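Glutamyl-tRNA(Gln) amidotransferase subunit B, mitochondrial (Saccharomyces cerevisiae, PDB 4N0H) is the mitochondrial B subunit of an amidotransferase, built around a GatB/GatE-type catalytic domain with a large mixed beta-sheet. Local coordinates at residues K116-K121 with A130-I135. Residues are numbered along the deposited sequence; the frame is centred on the assembly and turned at random.
Sequences KINLSK and AKEIGI
Ile117 and Ile133 face each other as a hydrogen-bonded antiparallel pair: Ile117 N donates to Ile133 O at 2.9 Å, and Ile133 N returns a nearly straight bond (174° at the hydrogen) to Ile117 O. Two residues on, Leu119 and Lys131 repeat the exchange, with Leu119 N to Lys131 O and Lys131 N to Leu119 O both 2.7 Å. On the solvent-facing side, Lys116 and Glu132 form a long, weak salt bridge, NZ to OE2 3.5 Å. In both residues CG sits between the backbone N and the carbonyl carbon, and the lysine's extended chain slants across the carboxylate, bringing its CD to 3.4 Å from OE2. Long, flexible charged chains suit this exposed face. Asn118 lies alongside Glu132 and points the same way, its OD1 3.3 Å from Glu132 CB, the amide plane turned 60° from the carboxylate. Gly134, opposite Lys116, brings only backbone to the face that carries these polar groups.

The other face is mostly apolar. Leu119 CD1 meets Ile133 CG1 at 3.9 Å, and branched aliphatic residues fit this buried side. Lys131 shares the face but bends at chi2 (71°), and its NZ bonds to Asp177 O.

The two segments form an antiparallel ladder between strands 102-120 and 130-142 of the large mixed sheet, joined by the short helix 121-124 and the loop after it; Ser120 N-caps the helix by bonding Leu123 N through OG. Helix 181-197 packs on the face carrying Ile117 and Ile133, with Phe187 against both, while Ile133 and Ile135 also touch strand 168-174.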
loop_
_atom_site.group_PDB
_atom_site.type_symbol
_atom_site.label_atom_id
_atom_site.label_comp_id
_atom_site.label_asym_id
_atom_site.label_seq_id
_atom_site.Cartn_x
_atom_site.Cartn_y
_atom_site.Cartn_z
ATOM N N LYS B 116 18.200 25.811 15.966
ATOM C CA LYS B 116 18.735 25.937 17.315
ATOM C C LYS B 116 17.826 26.777 18.200
ATOM O O LYS B 116 16.920 27.454 17.717
ATOM C CB LYS B 116 20.115 26.593 17.266
ATOM C CG LYS B 116 20.067 28.035 16.796
ATOM C CD LYS B 116 21.452 28.611 16.582
ATOM C CE LYS B 116 21.367 30.079 16.191
ATOM N NZ LYS B 116 22.695 30.637 15.803
ATOM N N ILE B 117 18.086 26.733 19.501
ATOM C CA ILE B 117 17.441 27.633 20.448
ATOM C C ILE B 117 18.497 28.292 21.332
ATOM O O ILE B 117 19.339 27.617 21.925
ATOM C CB ILE B 117 16.378 26.910 21.309
ATOM C CG1 ILE B 117 15.147 26.587 20.462
ATOM C CG2 ILE B 117 15.973 27.766 22.495
ATOM C CD1 ILE B 117 13.960 26.094 21.262
ATOM N N ASN B 118 18.459 29.619 21.397
ATOM C CA ASN B 118 19.427 30.375 22.183
ATOM C C ASN B 118 18.995 30.572 23.629
ATOM O O ASN B 118 17.861 30.970 23.901
ATOM C CB ASN B 118 19.698 31.729 21.527
ATOM C CG ASN B 118 20.459 31.599 20.228
ATOM O OD1 ASN B 118 21.451 30.871 20.150
ATOM N ND2 ASN B 118 19.992 32.289 19.191
ATOM N N LEU B 119 19.908 30.281 24.550
ATOM C CA LEU B 119 19.671 30.504 25.970
ATOM C C LEU B 119 20.684 31.515 26.492
ATOM O O LEU B 119 21.851 31.488 26.103
ATOM C CB LEU B 119 19.793 29.191 26.750
ATOM C CG LEU B 119 18.919 28.023 26.281
ATOM C CD1 LEU B 119 19.243 26.763 27.068
ATOM C CD2 LEU B 119 17.443 28.367 26.403
ATOM N N SER B 120 20.236 32.406 27.371
ATOM C CA SER B 120 21.119 33.408 27.960
ATOM C C SER B 120 20.918 33.487 29.467
ATOM O O SER B 120 19.824 33.222 29.966
ATOM C CB SER B 120 20.866 34.780 27.330
ATOM O OG SER B 120 19.553 35.236 27.612
ATOM N N LYS B 121 21.977 33.847 30.189
ATOM C CA LYS B 121 21.889 34.048 31.632
ATOM C C LYS B 121 20.878 35.141 31.941
ATOM O O LYS B 121 20.076 35.027 32.872
ATOM C CB LYS B 121 23.255 34.433 32.208
ATOM C CG LYS B 121 23.189 35.034 33.609
ATOM C CD LYS B 121 24.268 34.475 34.531
ATOM C CE LYS B 121 25.666 34.718 33.987
ATOM N NZ LYS B 121 26.711 34.109 34.858
ATOM N N ALA B 130 25.670 32.969 27.428
ATOM C CA ALA B 130 24.976 32.585 26.207
ATOM C C ALA B 130 25.260 31.126 25.868
ATOM O O ALA B 130 26.410 30.684 25.898
ATOM C CB ALA B 130 25.380 33.493 25.057
ATOM N N LYS B 131 24.206 30.383 25.551
ATOM C CA LYS B 131 24.322 28.961 25.255
ATOM C C LYS B 131 23.284 28.553 24.215
ATOM O O LYS B 131 22.081 28.693 24.442
ATOM C CB LYS B 131 24.130 28.145 26.533
ATOM C CG LYS B 131 23.967 26.650 26.320
ATOM C CD LYS B 131 25.266 25.993 25.884
ATOM C CE LYS B 131 25.154 24.478 25.974
ATOM N NZ LYS B 131 26.369 23.780 25.471
ATOM N N GLU B 132 23.745 28.054 23.073
ATOM C CA GLU B 132 22.822 27.613 22.036
ATOM C C GLU B 132 22.643 26.097 22.049
ATOM O O GLU B 132 23.606 25.342 22.210
ATOM C CB GLU B 132 23.245 28.113 20.649
ATOM C CG GLU B 132 24.291 27.262 19.945
ATOM C CD GLU B 132 24.381 27.564 18.460
ATOM O OE1 GLU B 132 24.299 26.612 17.653
ATOM O OE2 GLU B 132 24.534 28.753 18.102
ATOM N N ILE B 133 21.395 25.665 21.911
ATOM C CA ILE B 133 21.069 24.247 21.834
ATOM C C ILE B 133 20.683 23.907 20.401
ATOM O O ILE B 133 19.626 24.321 19.928
ATOM C CB ILE B 133 19.888 23.889 22.758
ATOM C CG1 ILE B 133 20.161 24.351 24.193
ATOM C CG2 ILE B 133 19.616 22.395 22.715
ATOM C CD1 ILE B 133 21.296 23.617 24.869
ATOM N N GLY B 134 21.539 23.160 19.712
ATOM C CA GLY B 134 21.282 22.790 18.332
ATOM C C GLY B 134 20.165 21.774 18.176
ATOM O O GLY B 134 19.979 20.899 19.024
ATOM N N ILE B 135 19.417 21.892 17.084
ATOM C CA ILE B 135 18.359 20.939 16.767
ATOM C C ILE B 135 18.839 19.971 15.690
ATOM O O ILE B 135 19.371 20.390 14.663
ATOM C CB ILE B 135 17.090 21.655 16.263
ATOM C CG1 ILE B 135 16.669 22.758 17.240
ATOM C CG2 ILE B 135 15.958 20.658 16.042
ATOM C CD1 ILE B 135 16.346 22.260 18.634
#